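Local coordinates for hypothetical protein (Leishmania major, PDB 2AR1) that is of unknown function but carries an EVE domain of the PUA clan, and so may bind nucleic acid, at residues G62-F67 and S157-I162; L66-N71 and P75-L80; K133-L138 and L163-E168. All coordinates share one frame; numbering follows the deposited sequence.

Overall arrangement
Contact 2 pairs two neighbouring strands of the EVE-domain sheet, 64-69 and 76-89, through backbone hydrogen bonds; it lies nearest the centre of the chain, and nearly all its touching residues are buried. Contact 1 starts from the same strand 64-69, sharing L66 and F67 with contact 2, and lays helix 156-169 over it through apolar side chains, with a watered polar edge. Contact 3 packs the loop 133-138 against a later part of that helix, its centre about 18 Å from the centre of the chain; sulfur and aliphatic groups are buried where they touch, beside an arginine-carboxylate edge bridged by water. L163 and L138 bring the three together.

Contact 1 (G62-F67 and S157-I162); sequences GDKVLF and SEYAYI
The ring of Y159 meets two residues of strand 64-69, K64 and L66, and Y159 and L66 together carry the larger share of the contact. Its tight part is apolar. L66 sets its CD2 methyl 3.8 Å from Y159 CE1, approaching the ring obliquely, while its other branch, CD1, stands 3.7 Å from I162 CD1 one turn further along the helix. Leucine suits this place because its fork serves two helix residues at once, one methyl for each. Isoleucine at 162 answers with a straight arm: CG1 lies beside the backbone N and the chain then runs extended (chi2 172°), which carries CD1 down to the strand.

Y159 reaches the strand differently. Its CB leaves the helix at a slant, but with CG anti to the backbone N (chi1 -175°) the ring swings across to K64, whose CB packs closely beside the phenol, 3.6 Å from Y159 OH. The loose, polar side begins further out. Bends at chi2 and chi3 lead the amino group of K64 away, and no direct bond joins the two polar ends; one water spans them, 3.1 Å from K64 NZ, which donates to it, and 2.9 Å from Y159 OH. A long, weak ion pair with E82 gives the ammonium a further partner. Tyrosine and lysine both suit such a border, having greasy stems and polar ends that water can serve.

Helix 156-169 crosses strand 64-69 at 53°, with the axes of the two short segments 10.3 Å apart. The strand is bonded to 21-26 through K64 and to 76-89 through V65, whose side chain points away from the helix. Y159 also meets the ring of Y21, so the helix packs across more than one strand.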
loop_
_atom_site.group_PDB
_atom_site.type_symbol
_atom_site.label_atom_id
_atom_site.label_comp_id
_atom_site.label_asym_id
_atom_site.label_seq_id
_atom_site.Cartn_x
_atom_site.Cartn_y
_atom_site.Cartn_z
ATOM N N GLY A 62 -4.121 9.124 -9.249
ATOM C CA GLY A 62 -4.232 10.238 -8.314
ATOM C C GLY A 62 -4.652 9.845 -6.916
ATOM O O GLY A 62 -4.522 10.621 -5.948
ATOM N N ASP A 63 -5.212 8.646 -6.762
ATOM C CA ASP A 63 -5.453 8.166 -5.405
ATOM C C ASP A 63 -4.225 8.155 -4.426
ATOM O O ASP A 63 -3.053 7.885 -4.806
ATOM C CB ASP A 63 -6.054 6.752 -5.461
ATOM C CG ASP A 63 -7.516 6.714 -5.832
ATOM O OD1 ASP A 63 -8.186 7.757 -6.100
ATOM O OD2 ASP A 63 -8.007 5.566 -5.994
ATOM N N LYS A 64 -4.539 8.460 -3.183
ATOM C CA LYS A 64 -3.466 8.693 -2.180
ATOM C C LYS A 64 -3.206 7.377 -1.516
ATOM O O LYS A 64 -4.132 6.593 -1.295
ATOM C CB LYS A 64 -3.895 9.798 -1.208
ATOM C CG LYS A 64 -4.079 11.166 -1.756
ATOM C CD LYS A 64 -2.826 11.613 -2.464
ATOM C CE LYS A 64 -2.488 13.084 -2.365
ATOM N NZ LYS A 64 -0.992 13.206 -2.468
ATOM N N VAL A 65 -1.963 7.138 -1.083
ATOM C CA VAL A 65 -1.546 5.878 -0.523
ATOM C C VAL A 65 -0.678 6.081 0.729
ATOM O O VAL A 65 0.329 6.799 0.658
ATOM C CB VAL A 65 -0.719 5.110 -1.568
ATOM C CG1 VAL A 65 -0.032 3.948 -0.931
ATOM C CG2 VAL A 65 -1.564 4.613 -2.650
ATOM N N LEU A 66 -1.069 5.466 1.832
ATOM C CA LEU A 66 -0.220 5.257 3.079
ATOM C C LEU A 66 0.676 4.100 2.798
ATOM O O LEU A 66 0.221 2.995 2.525
ATOM C CB LEU A 66 -1.073 5.042 4.307
ATOM C CG LEU A 66 -2.076 6.135 4.601
ATOM C CD1 LEU A 66 -3.087 5.767 5.654
ATOM C CD2 LEU A 66 -1.382 7.432 4.909
ATOM N N PHE A 67 2.001 4.357 2.913
ATOM C CA PHE A 67 2.988 3.320 2.721
ATOM C C PHE A 67 3.230 2.697 4.127
ATOM O O PHE A 67 3.807 3.339 5.002
ATOM C CB PHE A 67 4.269 3.907 2.164
ATOM C CG PHE A 67 5.191 2.883 1.576
ATOM C CD1 PHE A 67 5.911 2.045 2.346
ATOM C CD2 PHE A 67 5.350 2.821 0.185
ATOM C CE1 PHE A 67 6.764 1.069 1.774
ATOM C CE2 PHE A 67 6.253 1.898 -0.420
ATOM C CZ PHE A 67 6.932 1.002 0.372
ATOM N N SER A 157 -11.276 10.585 6.471
ATOM C CA SER A 157 -10.963 11.068 7.825
ATOM C C SER A 157 -9.789 10.321 8.436
ATOM O O SER A 157 -9.028 10.893 9.237
ATOM C CB SER A 157 -12.130 10.989 8.832
ATOM O OG SER A 157 -12.758 9.731 8.744
ATOM N N GLU A 158 -9.713 9.010 8.155
ATOM C CA GLU A 158 -8.617 8.185 8.603
ATOM C C GLU A 158 -7.286 8.741 7.991
ATOM O O GLU A 158 -6.298 8.907 8.741
ATOM C CB GLU A 158 -8.848 6.730 8.234
ATOM C CG GLU A 158 -9.744 5.990 9.181
ATOM C CD GLU A 158 -10.330 4.714 8.581
ATOM O OE1 GLU A 158 -9.929 4.303 7.444
ATOM O OE2 GLU A 158 -11.237 4.209 9.226
ATOM N N TYR A 159 -7.252 8.930 6.717
ATOM C CA TYR A 159 -6.128 9.540 5.965
ATOM C C TYR A 159 -5.770 10.837 6.640
ATOM O O TYR A 159 -4.614 11.036 7.010
ATOM C CB TYR A 159 -6.469 9.719 4.530
ATOM C CG TYR A 159 -5.320 10.214 3.748
ATOM C CD1 TYR A 159 -4.285 9.335 3.375
ATOM C CD2 TYR A 159 -5.287 11.502 3.336
ATOM C CE1 TYR A 159 -3.237 9.765 2.561
ATOM C CE2 TYR A 159 -4.231 11.980 2.520
ATOM C CZ TYR A 159 -3.226 11.103 2.123
ATOM O OH TYR A 159 -2.248 11.725 1.332
ATOM N N ALA A 160 -6.739 11.719 6.825
ATOM C CA ALA A 160 -6.527 13.085 7.394
ATOM C C ALA A 160 -5.858 12.951 8.784
ATOM O O ALA A 160 -4.905 13.668 9.096
ATOM C CB ALA A 160 -7.853 13.713 7.585
ATOM N N TYR A 161 -6.418 12.078 9.622
ATOM C CA TYR A 161 -5.947 11.930 11.020
ATOM C C TYR A 161 -4.489 11.445 11.082
ATOM O O TYR A 161 -3.606 11.972 11.848
ATOM C CB TYR A 161 -6.953 11.082 11.777
ATOM C CG TYR A 161 -6.764 11.389 13.253
ATOM C CD1 TYR A 161 -5.764 10.757 14.033
ATOM C CD2 TYR A 161 -7.508 12.430 13.863
ATOM C CE1 TYR A 161 -5.602 11.057 15.341
ATOM C CE2 TYR A 161 -7.363 12.751 15.189
ATOM C CZ TYR A 161 -6.381 12.095 15.964
ATOM O OH TYR A 161 -6.065 12.379 17.314
ATOM N N ILE A 162 -4.174 10.513 10.186
ATOM C CA ILE A 162 -2.831 9.920 10.090
ATOM C C ILE A 162 -1.797 10.949 9.660
ATOM O O ILE A 162 -0.753 11.005 10.283
ATOM C CB ILE A 162 -2.833 8.610 9.267
ATOM C CG1 ILE A 162 -3.644 7.587 10.012
ATOM C CG2 ILE A 162 -1.467 8.159 8.831
ATOM C CD1 ILE A 162 -3.952 6.219 9.266
HETATM O O HOH W 1 -0.437 10.709 -0.761
#

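Contact 2 (L66-N71 and P75-L80); sequences LFYHSN and PGVAGL
Backbone hydrogen bonds are the first kind of tie between F67 and H69 on one strand and G76, A78 and G79 on its antiparallel hairpin partner. H69 N gives to G76 O (2.8 Å), and G76 N returns a bond to H69 O. Further on, A78 N gives to F67 O at 2.7 Å. F67 N in turn gives to G79 O at 2.9 Å. A78 and G79 therefore stand together opposite F67, as in a classic beta bulge.

The second kind involves rings. A78 CB sits over the centre of the H69 imidazole, 3.5 Å from its centroid, a CH-pi contact that a small methyl fits well. Beneath one face of the Y68 ring lies G76 O, 3.5 Å from the plane and offset toward the rim. The backbone angles of G76 by themselves call for glycine; its CA comes within 3.5 Å of Y68 CE2.

Apolar packing is the third. L66 CD2 and L80 CD2 lie 3.6 Å apart on the side of the sheet that also carries Y68 and V77.

The chemistry implies a hairpin fixed mainly by its main chain, at the cost of one buried N-H, that of G79, without a partner. The H69 ring is held from two directions, by the A78 methyl and by I33 N bonding to H69 NE2.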
loop_
_atom_site.group_PDB
_atom_site.type_symbol
_atom_site.label_atom_id
_atom_site.label_comp_id
_atom_site.label_asym_id
_atom_site.label_seq_id
_atom_site.Cartn_x
_atom_site.Cartn_y
_atom_site.Cartn_z
ATOM N N LEU A 66 -1.069 5.466 1.832
ATOM C CA LEU A 66 -0.220 5.257 3.079
ATOM C C LEU A 66 0.676 4.100 2.798
ATOM O O LEU A 66 0.221 2.995 2.525
ATOM C CB LEU A 66 -1.073 5.042 4.307
ATOM C CG LEU A 66 -2.076 6.135 4.601
ATOM C CD1 LEU A 66 -3.087 5.767 5.654
ATOM C CD2 LEU A 66 -1.382 7.432 4.909
ATOM N N PHE A 67 2.001 4.357 2.913
ATOM C CA PHE A 67 2.988 3.320 2.721
ATOM C C PHE A 67 3.230 2.697 4.127
ATOM O O PHE A 67 3.807 3.339 5.002
ATOM C CB PHE A 67 4.269 3.907 2.164
ATOM C CG PHE A 67 5.191 2.883 1.576
ATOM C CD1 PHE A 67 5.911 2.045 2.346
ATOM C CD2 PHE A 67 5.350 2.821 0.185
ATOM C CE1 PHE A 67 6.764 1.069 1.774
ATOM C CE2 PHE A 67 6.253 1.898 -0.420
ATOM C CZ PHE A 67 6.932 1.002 0.372
ATOM N N TYR A 68 2.855 1.461 4.302
ATOM C CA TYR A 68 2.882 0.820 5.606
ATOM C C TYR A 68 3.909 -0.266 5.613
ATOM O O TYR A 68 3.823 -1.185 4.821
ATOM C CB TYR A 68 1.497 0.229 5.957
ATOM C CG TYR A 68 1.374 -0.394 7.332
ATOM C CD1 TYR A 68 1.744 -1.697 7.537
ATOM C CD2 TYR A 68 0.918 0.343 8.415
ATOM C CE1 TYR A 68 1.600 -2.305 8.779
ATOM C CE2 TYR A 68 0.809 -0.239 9.674
ATOM C CZ TYR A 68 1.196 -1.549 9.862
ATOM O OH TYR A 68 1.079 -2.081 11.123
ATOM N N HIS A 69 4.885 -0.161 6.552
ATOM C CA HIS A 69 5.836 -1.227 6.795
ATOM C C HIS A 69 5.281 -2.301 7.721
ATOM O O HIS A 69 4.899 -2.012 8.874
ATOM C CB HIS A 69 7.115 -0.658 7.443
ATOM C CG HIS A 69 7.942 0.145 6.513
ATOM N ND1 HIS A 69 9.077 0.814 6.947
ATOM C CD2 HIS A 69 7.852 0.384 5.185
ATOM C CE1 HIS A 69 9.645 1.403 5.917
ATOM N NE2 HIS A 69 8.948 1.148 4.834
ATOM N N SER A 70 5.222 -3.534 7.197
ATOM C CA SER A 70 4.735 -4.688 7.906
ATOM C C SER A 70 5.829 -5.686 8.204
ATOM O O SER A 70 6.920 -5.630 7.579
ATOM C CB SER A 70 3.606 -5.375 7.087
ATOM O OG SER A 70 4.050 -5.680 5.770
ATOM N N ASN A 71 5.564 -6.553 9.196
ATOM C CA ASN A 71 6.413 -7.704 9.452
ATOM C C ASN A 71 7.850 -7.216 9.713
ATOM O O ASN A 71 8.835 -7.634 9.080
ATOM C CB ASN A 71 6.337 -8.667 8.255
ATOM C CG ASN A 71 7.005 -10.017 8.538
ATOM O OD1 ASN A 71 6.435 -10.880 9.198
ATOM N ND2 ASN A 71 8.243 -10.186 8.038
ATOM N N PRO A 75 6.601 -1.680 12.957
ATOM C CA PRO A 75 5.568 -1.589 11.943
ATOM C C PRO A 75 4.870 -0.253 12.076
ATOM O O PRO A 75 4.680 0.240 13.157
ATOM C CB PRO A 75 4.589 -2.742 12.282
ATOM C CG PRO A 75 4.816 -3.012 13.652
ATOM C CD PRO A 75 6.280 -2.698 13.966
ATOM N N GLY A 76 4.407 0.272 10.964
ATOM C CA GLY A 76 3.560 1.422 10.975
ATOM C C GLY A 76 3.646 2.112 9.618
ATOM O O GLY A 76 4.211 1.559 8.647
ATOM N N VAL A 77 3.067 3.302 9.539
ATOM C CA VAL A 77 3.108 4.139 8.308
ATOM C C VAL A 77 4.461 4.880 8.158
ATOM O O VAL A 77 4.853 5.687 9.066
ATOM C CB VAL A 77 1.946 5.120 8.216
ATOM C CG1 VAL A 77 1.936 5.905 6.943
ATOM C CG2 VAL A 77 0.587 4.301 8.271
ATOM N N ALA A 78 5.123 4.537 7.081
ATOM C CA ALA A 78 6.491 5.081 6.757
ATOM C C ALA A 78 6.557 6.307 5.835
ATOM O O ALA A 78 7.560 7.024 5.763
ATOM C CB ALA A 78 7.228 3.992 6.088
ATOM N N GLY A 79 5.474 6.554 5.173
ATOM C CA GLY A 79 5.418 7.624 4.127
ATOM C C GLY A 79 4.189 7.549 3.305
ATOM O O GLY A 79 3.222 6.893 3.639
ATOM N N LEU A 80 4.262 8.197 2.192
ATOM C CA LEU A 80 3.143 8.439 1.331
ATOM C C LEU A 80 3.533 8.164 -0.119
ATOM O O LEU A 80 4.661 8.432 -0.559
ATOM C CB LEU A 80 2.689 9.918 1.445
ATOM C CG LEU A 80 2.214 10.414 2.817
ATOM C CD1 LEU A 80 1.690 11.783 2.679
ATOM C CD2 LEU A 80 1.056 9.500 3.298
#

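Contact 3 (K133-L138 and L163-E168); sequences KSRREL and LRMNEE
E168 OE1 is tied to R135 by two waters, so these two charged groups are joined through solvent and without a direct salt bridge, while M165 makes direct contact beside them. One water lies 2.7 Å from E168 OE1, donating to it, and takes the N-H of R135 NE at 2.9 Å. The second joins R135 NH2 to the same oxygen, though its distance to the carboxylate is unusually short and its exact place doubtful. The other oxygen, E168 OE2, receives R164 NE at 2.8 Å from one turn back on the helix, and more weakly R164 NH2; NE comes from 47° above the carboxylate plane. Glutamate thus has an oxygen for each neighbour, and its charge would probably temper that of two nearby arginines.

Below this polar bridge the packing turns apolar. M165 extends to chi2 and then bends at chi3 (72°), which puts CE over one face of the R135 guanidinium, offset toward its rim, and 3.8 Å from R135 CG. Its SD lies 3.9 Å from L138 CD1. A flexible thioether suits the meeting of a flat cation with a leucine.

R135 NH1 gives to S134 O at 2.9 Å and pairs with E131. The loop runs on from helix 129-132, and its R135 and L138 join that helix to 156-169; M165 also touches E131, and L127 of strand 113-128.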
loop_
_atom_site.group_PDB
_atom_site.type_symbol
_atom_site.label_atom_id
_atom_site.label_comp_id
_atom_site.label_asym_id
_atom_site.label_seq_id
_atom_site.Cartn_x
_atom_site.Cartn_y
_atom_site.Cartn_z
ATOM N N LYS A 133 -3.343 2.459 16.778
ATOM C CA LYS A 133 -4.377 1.766 17.606
ATOM C C LYS A 133 -4.826 2.544 18.880
ATOM O O LYS A 133 -5.614 2.048 19.696
ATOM C CB LYS A 133 -3.897 0.348 18.027
ATOM C CG LYS A 133 -3.899 -0.637 16.870
ATOM C CD LYS A 133 -3.852 -2.070 17.344
ATOM C CE LYS A 133 -3.708 -3.085 16.235
ATOM N NZ LYS A 133 -3.603 -4.496 16.623
ATOM N N SER A 134 -4.268 3.739 19.056
ATOM C CA SER A 134 -4.501 4.572 20.226
ATOM C C SER A 134 -5.153 5.911 19.803
ATOM O O SER A 134 -4.975 6.947 20.448
ATOM C CB SER A 134 -3.137 4.832 20.930
ATOM O OG SER A 134 -2.553 3.630 21.338
ATOM N N ARG A 135 -5.959 5.893 18.739
ATOM C CA ARG A 135 -6.701 7.093 18.351
ATOM C C ARG A 135 -8.124 6.669 18.056
ATOM O O ARG A 135 -8.371 5.756 17.284
ATOM C CB ARG A 135 -6.115 7.789 17.138
ATOM C CG ARG A 135 -4.648 8.235 17.356
ATOM C CD ARG A 135 -4.628 9.358 18.363
ATOM N NE ARG A 135 -3.266 9.885 18.450
ATOM C CZ ARG A 135 -2.272 9.292 19.102
ATOM N NH1 ARG A 135 -2.429 8.178 19.787
ATOM N NH2 ARG A 135 -1.044 9.857 19.032
ATOM N N ARG A 136 -9.068 7.366 18.622
ATOM C CA ARG A 136 -10.502 7.016 18.396
ATOM C C ARG A 136 -10.865 7.114 16.904
ATOM O O ARG A 136 -11.673 6.293 16.387
ATOM C CB ARG A 136 -11.375 8.027 19.117
ATOM C CG ARG A 136 -12.902 7.824 18.927
ATOM C CD ARG A 136 -13.229 6.428 19.227
ATOM N NE ARG A 136 -14.666 6.220 19.299
ATOM C CZ ARG A 136 -15.230 5.179 19.916
ATOM N NH1 ARG A 136 -14.479 4.249 20.519
ATOM N NH2 ARG A 136 -16.542 5.070 19.921
ATOM N N GLU A 137 -10.273 8.093 16.215
ATOM C CA GLU A 137 -10.558 8.434 14.826
ATOM C C GLU A 137 -10.177 7.305 13.889
ATOM O O GLU A 137 -10.663 7.238 12.784
ATOM C CB GLU A 137 -9.835 9.715 14.492
ATOM C CG GLU A 137 -10.474 10.877 15.217
ATOM C CD GLU A 137 -9.892 11.229 16.566
ATOM O OE1 GLU A 137 -9.194 10.384 17.165
ATOM O OE2 GLU A 137 -10.242 12.339 17.043
ATOM N N LEU A 138 -9.334 6.387 14.390
ATOM C CA LEU A 138 -8.824 5.329 13.537
ATOM C C LEU A 138 -9.424 3.973 13.910
ATOM O O LEU A 138 -9.028 2.979 13.308
ATOM C CB LEU A 138 -7.304 5.297 13.616
ATOM C CG LEU A 138 -6.586 6.594 13.255
ATOM C CD1 LEU A 138 -5.066 6.325 13.406
ATOM C CD2 LEU A 138 -7.040 7.049 11.956
ATOM N N LEU A 163 -2.106 11.776 8.698
ATOM C CA LEU A 163 -1.224 12.837 8.240
ATOM C C LEU A 163 -1.051 13.833 9.377
ATOM O O LEU A 163 0.062 14.302 9.623
ATOM C CB LEU A 163 -1.709 13.457 6.937
ATOM C CG LEU A 163 -1.179 12.671 5.705
ATOM C CD1 LEU A 163 -1.663 11.318 5.504
ATOM C CD2 LEU A 163 -1.524 13.475 4.502
ATOM N N ARG A 164 -2.096 14.132 10.132
ATOM C CA ARG A 164 -2.028 15.001 11.315
ATOM C C ARG A 164 -1.068 14.432 12.342
ATOM O O ARG A 164 -0.303 15.118 12.976
ATOM C CB ARG A 164 -3.428 15.217 11.894
ATOM C CG ARG A 164 -3.453 15.515 13.344
ATOM C CD ARG A 164 -4.804 15.313 14.054
ATOM N NE ARG A 164 -4.641 15.642 15.471
ATOM C CZ ARG A 164 -5.600 15.995 16.323
ATOM N NH1 ARG A 164 -6.835 16.100 15.918
ATOM N NH2 ARG A 164 -5.278 16.327 17.582
ATOM N N MET A 165 -1.196 13.149 12.596
ATOM C CA MET A 165 -0.276 12.462 13.516
ATOM C C MET A 165 1.219 12.556 13.128
ATOM O O MET A 165 2.106 12.703 13.991
ATOM C CB MET A 165 -0.667 11.012 13.669
ATOM C CG MET A 165 -1.954 10.841 14.418
ATOM S SD MET A 165 -2.564 9.109 14.330
ATOM C CE MET A 165 -1.487 8.318 15.311
ATOM N N ASN A 166 1.489 12.431 11.825
ATOM C CA ASN A 166 2.872 12.604 11.369
ATOM C C ASN A 166 3.372 14.006 11.702
ATOM O O ASN A 166 4.533 14.187 12.143
ATOM C CB ASN A 166 3.047 12.315 9.884
ATOM C CG ASN A 166 4.463 12.611 9.413
ATOM O OD1 ASN A 166 5.428 12.058 9.959
ATOM N ND2 ASN A 166 4.602 13.461 8.409
ATOM N N GLU A 167 2.526 15.007 11.492
ATOM C CA GLU A 167 2.901 16.385 11.786
ATOM C C GLU A 167 3.138 16.576 13.254
ATOM O O GLU A 167 4.089 17.217 13.605
ATOM C CB GLU A 167 1.851 17.384 11.298
ATOM C CG GLU A 167 1.448 17.176 9.907
ATOM C CD GLU A 167 0.588 18.317 9.413
ATOM O OE1 GLU A 167 -0.504 18.545 9.994
ATOM O OE2 GLU A 167 1.010 18.983 8.462
ATOM N N GLU A 168 2.297 15.994 14.120
ATOM C CA GLU A 168 2.472 16.118 15.578
ATOM C C GLU A 168 3.795 15.496 15.973
ATOM O O GLU A 168 4.519 16.071 16.773
ATOM C CB GLU A 168 1.303 15.432 16.310
ATOM C CG GLU A 168 -0.021 16.138 15.969
ATOM C CD GLU A 168 -1.273 15.413 16.448
ATOM O OE1 GLU A 168 -1.301 14.170 16.486
ATOM O OE2 GLU A 168 -2.246 16.125 16.765
HETATM O O HOH W 2 -3.203 12.690 17.598
HETATM O O HOH W 3 0.009 12.167 17.336
#